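Local atomic coordinates of prolyl-tRNA synthetase (Giardia lamblia ATCC 50803, PDB entry 3IAL), a protein that probably joins L-proline to tRNA(Pro) at the expense of ATP, by way of a prolyl-adenylate intermediate. Residues Q320-V325 with D344-S349; D352-Y357 with P363-V368. One frame throughout, in Å; residues are numbered along the deposited sequence.

Interaction 1 (Q320-V325 with D344-S349)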
ATOM      1  N   GLN B 320     -22.771  26.079  22.250  1.00 43.83           N
ATOM      2  CA  GLN B 320     -23.862  25.123  22.046  1.00 43.20           C
ATOM      3  C   GLN B 320     -23.901  24.614  20.603  1.00 41.79           C
ATOM      4  O   GLN B 320     -24.124  23.428  20.364  1.00 40.59           O
ATOM      5  CB  GLN B 320     -25.210  25.756  22.402  1.00 43.68           C
ATOM      6  CG  GLN B 320     -25.362  26.126  23.876  1.00 44.59           C
ATOM      7  CD  GLN B 320     -26.539  27.049  24.132  1.00 44.71           C
ATOM      8  OE1 GLN B 320     -27.503  27.078  23.366  1.00 43.39           O
ATOM      9  NE2 GLN B 320     -26.467  27.809  25.217  1.00 49.10           N
ATOM     10  N   VAL B 321     -23.699  25.519  19.647  1.00 40.62           N
ATOM     11  CA  VAL B 321     -23.662  25.145  18.236  1.00 39.26           C
ATOM     12  C   VAL B 321     -22.455  24.259  17.991  1.00 39.65           C
ATOM     13  O   VAL B 321     -22.596  23.154  17.472  1.00 38.92           O
ATOM     14  CB  VAL B 321     -23.629  26.383  17.315  1.00 38.82           C
ATOM     15  CG1 VAL B 321     -23.275  25.998  15.884  1.00 33.80           C
ATOM     16  CG2 VAL B 321     -24.971  27.104  17.367  1.00 36.65           C
ATOM     17  N   LEU B 322     -21.279  24.737  18.400  1.00 40.34           N
ATOM     18  CA  LEU B 322     -20.037  23.982  18.244  1.00 41.15           C
ATOM     19  C   LEU B 322     -20.095  22.647  18.993  1.00 41.53           C
ATOM     20  O   LEU B 322     -19.578  21.639  18.511  1.00 40.99           O
ATOM     21  CB  LEU B 322     -18.831  24.812  18.702  1.00 41.56           C
ATOM     22  CG  LEU B 322     -18.489  26.045  17.848  1.00 41.78           C
ATOM     23  CD1 LEU B 322     -17.395  26.880  18.510  1.00 41.50           C
ATOM     24  CD2 LEU B 322     -18.071  25.655  16.440  1.00 41.75           C
ATOM     25  N   GLY B 323     -20.750  22.641  20.152  1.00 41.22           N
ATOM     26  CA  GLY B 323     -20.995  21.411  20.902  1.00 40.87           C
ATOM     27  C   GLY B 323     -21.814  20.368  20.149  1.00 41.45           C
ATOM     28  O   GLY B 323     -21.498  19.177  20.192  1.00 43.60           O
ATOM     29  N   LYS B 324     -22.869  20.801  19.464  1.00 39.69           N
ATOM     30  CA  LYS B 324     -23.726  19.873  18.722  1.00 40.50           C
ATOM     31  C   LYS B 324     -23.053  19.391  17.437  1.00 39.99           C
ATOM     32  O   LYS B 324     -23.206  18.233  17.058  1.00 38.38           O
ATOM     33  CB  LYS B 324     -25.079  20.513  18.401  1.00 42.13           C
ATOM     34  CG  LYS B 324     -26.128  19.544  17.841  1.00 42.63           C
ATOM     35  CD  LYS B 324     -26.609  18.515  18.863  1.00 44.41           C
ATOM     36  CE  LYS B 324     -27.385  19.156  20.006  1.00 45.26           C
ATOM     37  NZ  LYS B 324     -28.071  18.133  20.842  1.00 48.22           N
ATOM     38  N   VAL B 325     -22.324  20.285  16.768  1.00 39.83           N
ATOM     39  CA  VAL B 325     -21.506  19.911  15.612  1.00 39.72           C
ATOM     40  C   VAL B 325     -20.575  18.732  15.948  1.00 41.64           C
ATOM     41  O   VAL B 325     -20.417  17.820  15.137  1.00 41.93           O
ATOM     42  CB  VAL B 325     -20.704  21.130  15.069  1.00 39.97           C
ATOM     43  CG1 VAL B 325     -19.556  20.693  14.165  1.00 37.14           C
ATOM     44  CG2 VAL B 325     -21.639  22.089  14.325  1.00 36.16           C
ATOM     45  N   ASP B 344     -14.311  25.101  11.397  1.00 44.79           N
ATOM     46  CA  ASP B 344     -14.673  26.141  12.359  1.00 47.15           C
ATOM     47  C   ASP B 344     -13.880  27.442  12.178  1.00 47.48           C
ATOM     48  O   ASP B 344     -13.701  28.187  13.136  1.00 47.07           O
ATOM     49  CB  ASP B 344     -14.530  25.608  13.797  1.00 47.78           C
ATOM     50  CG  ASP B 344     -13.141  25.061  14.100  1.00 50.21           C
ATOM     51  OD1 ASP B 344     -12.255  25.086  13.210  1.00 52.17           O
ATOM     52  OD2 ASP B 344     -12.942  24.592  15.240  1.00 52.62           O
ATOM     53  N   ASP B 345     -13.404  27.717  10.962  1.00 49.31           N
ATOM     54  CA  ASP B 345     -12.683  28.966  10.685  1.00 51.11           C
ATOM     55  C   ASP B 345     -13.695  30.067  10.386  1.00 51.26           C
ATOM     56  O   ASP B 345     -14.190  30.174   9.266  1.00 50.34           O
ATOM     57  CB  ASP B 345     -11.699  28.810   9.517  1.00 51.70           C
ATOM     58  CG  ASP B 345     -10.859  30.071   9.277  1.00 55.95           C
ATOM     59  OD1 ASP B 345     -10.903  30.998  10.120  1.00 59.54           O
ATOM     60  OD2 ASP B 345     -10.150  30.141   8.246  1.00 57.57           O
ATOM     61  N   PHE B 346     -13.983  30.889  11.390  1.00 52.92           N
ATOM     62  CA  PHE B 346     -15.053  31.890  11.297  1.00 54.30           C
ATOM     63  C   PHE B 346     -14.651  33.159  10.534  1.00 53.57           C
ATOM     64  O   PHE B 346     -15.498  34.014  10.267  1.00 53.08           O
ATOM     65  CB  PHE B 346     -15.562  32.260  12.696  1.00 55.32           C
ATOM     66  CG  PHE B 346     -15.903  31.067  13.554  1.00 57.61           C
ATOM     67  CD1 PHE B 346     -15.371  30.937  14.830  1.00 58.93           C
ATOM     68  CD2 PHE B 346     -16.737  30.060  13.072  1.00 58.78           C
ATOM     69  CE1 PHE B 346     -15.679  29.835  15.621  1.00 60.30           C
ATOM     70  CE2 PHE B 346     -17.049  28.958  13.853  1.00 58.54           C
ATOM     71  CZ  PHE B 346     -16.518  28.843  15.129  1.00 59.46           C
ATOM     72  N   SER B 347     -13.371  33.278  10.184  1.00 53.22           N
ATOM     73  CA  SER B 347     -12.893  34.411   9.384  1.00 52.55           C
ATOM     74  C   SER B 347     -13.332  34.293   7.917  1.00 51.32           C
ATOM     75  O   SER B 347     -13.655  35.303   7.279  1.00 51.21           O
ATOM     76  CB  SER B 347     -11.367  34.525   9.471  1.00 52.42           C
ATOM     77  OG  SER B 347     -10.728  33.425   8.853  1.00 53.45           O
ATOM     78  N   LYS B 348     -13.344  33.065   7.397  1.00 48.49           N
ATOM     79  CA  LYS B 348     -13.719  32.801   6.005  1.00 47.61           C
ATOM     80  C   LYS B 348     -15.229  32.934   5.823  1.00 43.69           C
ATOM     81  O   LYS B 348     -16.001  32.426   6.631  1.00 41.81           O
ATOM     82  CB  LYS B 348     -13.299  31.386   5.578  1.00 49.16           C
ATOM     83  CG  LYS B 348     -11.813  31.036   5.769  1.00 53.97           C
ATOM     84  CD  LYS B 348     -10.992  31.119   4.475  1.00 57.16           C
ATOM     85  CE  LYS B 348     -10.583  32.546   4.136  1.00 59.53           C
ATOM     86  NZ  LYS B 348      -9.558  32.578   3.052  1.00 60.20           N
ATOM     87  N   SER B 349     -15.648  33.600   4.753  1.00 40.71           N
ATOM     88  CA  SER B 349     -17.068  33.681   4.421  1.00 39.42           C
ATOM     89  C   SER B 349     -17.597  32.320   3.957  1.00 38.58           C
ATOM     90  O   SER B 349     -16.829  31.468   3.509  1.00 35.59           O
ATOM     91  CB  SER B 349     -17.310  34.733   3.336  1.00 38.38           C
ATOM     92  OG  SER B 349     -16.969  34.237   2.055  1.00 36.95           O
TER

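Interaction 2 (D352-Y357 with P363-V368)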
ATOM      1  N   ASP B 352     -16.675  31.542   0.275  1.00 40.05           N
ATOM      2  CA  ASP B 352     -15.316  31.036   0.092  1.00 40.07           C
ATOM      3  C   ASP B 352     -15.180  29.591   0.583  1.00 39.47           C
ATOM      4  O   ASP B 352     -14.495  28.785  -0.050  1.00 36.65           O
ATOM      5  CB  ASP B 352     -14.298  31.942   0.793  1.00 41.43           C
ATOM      6  CG  ASP B 352     -14.272  33.356   0.216  1.00 46.42           C
ATOM      7  OD1 ASP B 352     -14.742  33.555  -0.928  1.00 48.85           O
ATOM      8  OD2 ASP B 352     -13.783  34.274   0.910  1.00 52.08           O
ATOM      9  N   LYS B 353     -15.846  29.256   1.688  1.00 37.99           N
ATOM     10  CA  LYS B 353     -15.839  27.873   2.175  1.00 38.09           C
ATOM     11  C   LYS B 353     -16.496  26.934   1.173  1.00 37.35           C
ATOM     12  O   LYS B 353     -15.948  25.881   0.862  1.00 37.38           O
ATOM     13  CB  LYS B 353     -16.550  27.739   3.516  1.00 37.45           C
ATOM     14  CG  LYS B 353     -15.743  28.196   4.704  1.00 39.04           C
ATOM     15  CD  LYS B 353     -16.501  27.925   5.988  1.00 39.77           C
ATOM     16  CE  LYS B 353     -15.927  28.724   7.146  1.00 43.90           C
ATOM     17  NZ  LYS B 353     -16.750  28.585   8.385  1.00 45.90           N
ATOM     18  N   LEU B 354     -17.670  27.329   0.682  1.00 36.42           N
ATOM     19  CA  LEU B 354     -18.435  26.524  -0.261  1.00 36.88           C
ATOM     20  C   LEU B 354     -17.673  26.306  -1.557  1.00 35.58           C
ATOM     21  O   LEU B 354     -17.594  25.185  -2.032  1.00 33.25           O
ATOM     22  CB  LEU B 354     -19.798  27.162  -0.557  1.00 37.39           C
ATOM     23  CG  LEU B 354     -20.804  27.179   0.597  1.00 41.24           C
ATOM     24  CD1 LEU B 354     -22.211  27.517   0.092  1.00 41.98           C
ATOM     25  CD2 LEU B 354     -20.802  25.854   1.332  1.00 41.74           C
ATOM     26  N   TYR B 355     -17.120  27.380  -2.116  1.00 34.49           N
ATOM     27  CA  TYR B 355     -16.250  27.284  -3.281  1.00 34.71           C
ATOM     28  C   TYR B 355     -15.222  26.169  -3.117  1.00 34.26           C
ATOM     29  O   TYR B 355     -15.070  25.325  -4.004  1.00 32.98           O
ATOM     30  CB  TYR B 355     -15.507  28.607  -3.526  1.00 35.73           C
ATOM     31  CG  TYR B 355     -14.344  28.466  -4.485  1.00 34.85           C
ATOM     32  CD1 TYR B 355     -14.564  28.356  -5.862  1.00 36.45           C
ATOM     33  CD2 TYR B 355     -13.030  28.411  -4.023  1.00 36.23           C
ATOM     34  CE1 TYR B 355     -13.509  28.215  -6.753  1.00 36.59           C
ATOM     35  CE2 TYR B 355     -11.953  28.270  -4.912  1.00 35.56           C
ATOM     36  CZ  TYR B 355     -12.205  28.172  -6.275  1.00 37.34           C
ATOM     37  OH  TYR B 355     -11.168  28.032  -7.168  1.00 37.98           O
ATOM     38  N   TYR B 356     -14.523  26.189  -1.980  1.00 33.59           N
ATOM     39  CA  TYR B 356     -13.421  25.269  -1.713  1.00 33.88           C
ATOM     40  C   TYR B 356     -13.892  23.817  -1.596  1.00 35.57           C
ATOM     41  O   TYR B 356     -13.332  22.937  -2.240  1.00 37.27           O
ATOM     42  CB  TYR B 356     -12.671  25.692  -0.443  1.00 33.48           C
ATOM     43  CG  TYR B 356     -11.554  24.756  -0.020  1.00 33.10           C
ATOM     44  CD1 TYR B 356     -10.294  24.831  -0.608  1.00 35.83           C
ATOM     45  CD2 TYR B 356     -11.757  23.802   0.976  1.00 35.31           C
ATOM     46  CE1 TYR B 356      -9.262  23.978  -0.220  1.00 35.38           C
ATOM     47  CE2 TYR B 356     -10.730  22.934   1.372  1.00 37.56           C
ATOM     48  CZ  TYR B 356      -9.486  23.032   0.768  1.00 36.65           C
ATOM     49  OH  TYR B 356      -8.465  22.193   1.151  1.00 39.74           O
ATOM     50  N   TYR B 357     -14.909  23.573  -0.775  1.00 35.03           N
ATOM     51  CA  TYR B 357     -15.407  22.213  -0.564  1.00 36.26           C
ATOM     52  C   TYR B 357     -16.080  21.638  -1.803  1.00 36.35           C
ATOM     53  O   TYR B 357     -15.996  20.431  -2.047  1.00 35.71           O
ATOM     54  CB  TYR B 357     -16.300  22.122   0.688  1.00 34.41           C
ATOM     55  CG  TYR B 357     -15.491  22.378   1.940  1.00 34.25           C
ATOM     56  CD1 TYR B 357     -14.406  21.566   2.256  1.00 34.73           C
ATOM     57  CD2 TYR B 357     -15.769  23.450   2.780  1.00 32.77           C
ATOM     58  CE1 TYR B 357     -13.636  21.794   3.382  1.00 33.59           C
ATOM     59  CE2 TYR B 357     -14.994  23.694   3.913  1.00 36.27           C
ATOM     60  CZ  TYR B 357     -13.923  22.858   4.205  1.00 35.93           C
ATOM     61  OH  TYR B 357     -13.129  23.068   5.315  1.00 36.88           O
ATOM     62  N   PRO B 363     -18.694  15.038  -0.854  1.00 31.59           N
ATOM     63  CA  PRO B 363     -20.066  14.594  -1.145  1.00 30.78           C
ATOM     64  C   PRO B 363     -21.167  15.380  -0.437  1.00 32.27           C
ATOM     65  O   PRO B 363     -22.134  15.790  -1.081  1.00 32.27           O
ATOM     66  CB  PRO B 363     -20.065  13.141  -0.668  1.00 30.94           C
ATOM     67  CG  PRO B 363     -18.641  12.703  -0.866  1.00 31.54           C
ATOM     68  CD  PRO B 363     -17.811  13.893  -0.532  1.00 29.83           C
ATOM     69  N   LEU B 364     -21.013  15.600   0.865  1.00 32.86           N
ATOM     70  CA  LEU B 364     -22.059  16.232   1.663  1.00 33.17           C
ATOM     71  C   LEU B 364     -21.495  17.321   2.565  1.00 32.56           C
ATOM     72  O   LEU B 364     -20.440  17.150   3.177  1.00 32.54           O
ATOM     73  CB  LEU B 364     -22.759  15.184   2.532  1.00 33.14           C
ATOM     74  CG  LEU B 364     -23.613  14.123   1.842  1.00 34.70           C
ATOM     75  CD1 LEU B 364     -23.980  13.007   2.824  1.00 36.94           C
ATOM     76  CD2 LEU B 364     -24.859  14.740   1.245  1.00 38.21           C
ATOM     77  N   ARG B 365     -22.196  18.445   2.648  1.00 33.38           N
ATOM     78  CA  ARG B 365     -21.979  19.369   3.759  1.00 34.60           C
ATOM     79  C   ARG B 365     -23.233  19.481   4.604  1.00 34.38           C
ATOM     80  O   ARG B 365     -24.359  19.457   4.093  1.00 36.35           O
ATOM     81  CB  ARG B 365     -21.517  20.755   3.303  1.00 36.19           C
ATOM     82  CG  ARG B 365     -22.579  21.604   2.656  1.00 38.73           C
ATOM     83  CD  ARG B 365     -22.152  23.050   2.551  1.00 37.75           C
ATOM     84  NE  ARG B 365     -23.148  23.804   1.801  1.00 38.21           N
ATOM     85  CZ  ARG B 365     -23.253  23.798   0.474  1.00 38.14           C
ATOM     86  NH1 ARG B 365     -22.404  23.091  -0.271  1.00 38.57           N
ATOM     87  NH2 ARG B 365     -24.206  24.511  -0.112  1.00 39.68           N
ATOM     88  N   ILE B 366     -23.017  19.592   5.906  1.00 33.31           N
ATOM     89  CA  ILE B 366     -24.069  19.842   6.848  1.00 31.65           C
ATOM     90  C   ILE B 366     -23.810  21.234   7.428  1.00 32.56           C
ATOM     91  O   ILE B 366     -22.691  21.530   7.841  1.00 32.21           O
ATOM     92  CB  ILE B 366     -24.074  18.795   7.982  1.00 31.02           C
ATOM     93  CG1 ILE B 366     -24.181  17.375   7.418  1.00 30.57           C
ATOM     94  CG2 ILE B 366     -25.228  19.062   8.959  1.00 31.27           C
ATOM     95  CD1 ILE B 366     -24.089  16.286   8.476  1.00 32.15           C
ATOM     96  N   GLU B 367     -24.835  22.081   7.441  1.00 31.37           N
ATOM     97  CA  GLU B 367     -24.738  23.396   8.054  1.00 33.07           C
ATOM     98  C   GLU B 367     -25.574  23.380   9.325  1.00 32.63           C
ATOM     99  O   GLU B 367     -26.722  22.955   9.309  1.00 30.78           O
ATOM    100  CB  GLU B 367     -25.234  24.478   7.099  1.00 32.03           C
ATOM    101  CG  GLU B 367     -24.410  24.578   5.816  1.00 37.73           C
ATOM    102  CD  GLU B 367     -24.950  25.599   4.827  1.00 37.36           C
ATOM    103  OE1 GLU B 367     -25.794  26.427   5.210  1.00 40.95           O
ATOM    104  OE2 GLU B 367     -24.513  25.576   3.658  1.00 41.48           O
ATOM    105  N   VAL B 368     -24.969  23.824  10.420  1.00 33.85           N
ATOM    106  CA  VAL B 368     -25.613  23.887  11.718  1.00 33.28           C
ATOM    107  C   VAL B 368     -25.391  25.287  12.272  1.00 35.20           C
ATOM    108  O   VAL B 368     -24.250  25.731  12.392  1.00 35.89           O
ATOM    109  CB  VAL B 368     -24.993  22.861  12.687  1.00 34.76           C
ATOM    110  CG1 VAL B 368     -25.734  22.865  14.012  1.00 36.35           C
ATOM    111  CG2 VAL B 368     -24.976  21.454  12.063  1.00 30.91           C
TER

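Interaction 1 (Q320-V325 with D344-S349)
Leu322, on helix 315-334, meets Phe346 in the loop that follows strand 340-342, and the two side chains approach from opposite directions. From CB the leucine turns beside its own backbone N (chi1 -67°), which sends the branch out from the helix to the loop. CG itself stops 4.4 Å from Phe346 CZ, and the touching is left to the two methyls. CD2 comes nearest, 3.8 Å from Phe346 CZ, and lies in the plane of the ring at its edge; CD1 is 4.0 Å from the same CZ, so the fork of the leucine receives the far corner of the phenylalanine. CD2 also brushes Asp344 at its CB, 4.4 Å away, the one further contact across the pair.

The ring also packs against its own loop. Phe346 curls back over the chain, and the carbonyl oxygen of Asp344 sits over the centre of one ring face, 3.3 Å above the plane. Just past the ring, Ser347 OG binds Asp345 OD1 at 2.7 Å, on the syn side of the carboxylate but out of its plane. A weak bond to the same OD1 comes from Ser347 N, as in an Asx turn. Ser349 then serves as N-cap of helix 350-359, its OG accepting from Asp352 N. Both Leu322 and Phe346 rest on Pro306 of strand 302-307, so the surface contact lies against the sheet of the anticodon-binding domain.

No hydrogen bond or ion pair links the two segments, and only 89 Å² is buried between them. What joins helix and loop is thus dispersion between two methyls and an aromatic edge: a match of shapes with little directional demand, while the polar bonds of the loop probably help to hold its shape.

Interaction 2 (D352-Y357 with P363-V368)
The guanidinium of Arg365 carries Leu354 over one face and the carboxylate of Glu367 at its edge. Leu354 CD2 stands 3.1 Å above the plane, displaced toward the rim on the NE side, and is only 3.2 Å from Arg365 NE, a tight fit. CD1 of the same leucine reaches the other end of the group, 3.6 Å from Arg365 NH2, and the two side chains cross at about a right angle. At the edge, Arg365 NE donates to the anti lone pair of Glu367 OE2 in a 2.9 Å salt bridge, nearly straight (161°) and close to the guanidinium plane. That bond between alternate residues of the strand helps fix the rotation of the group and presents its flat side to the helix. Arg365 NH1 also has Glu358 as a long, weak ionic partner, while the arginine rests on Val303 and Val381 of the neighbouring strands. An aliphatic branch lying on a charge-paired guanidinium here seats helix 350-359 on strand 364-369. The pair forms the second half of a beta-alpha-beta crossover, from strand 340-342 past strand 302-307, within the alpha/beta anticodon-binding domain.

In the fold
Both interactions lie in the anticodon-binding domain, their centres about 12 Å apart, and follow one another along the chain: the loop of interaction 1 leads into the helix of interaction 2. Helices 315-334 and 350-359 cover opposite faces of the five-stranded sheet. Interaction 1 is a surface contact, apolar, made by a helix and a loop, beside Pro306 near the end of strand 302-307. Interaction 2 is partly buried and sets a leucine on a guanidinium already paired with a carboxylate of its own strand. The two also touch directly: Val325 CG2 packs 3.8 Å from Val368 CB, joining the first helix to the strand, and Lys353 CE packs against the backbone carbonyl oxygens of Asp345 and Lys348.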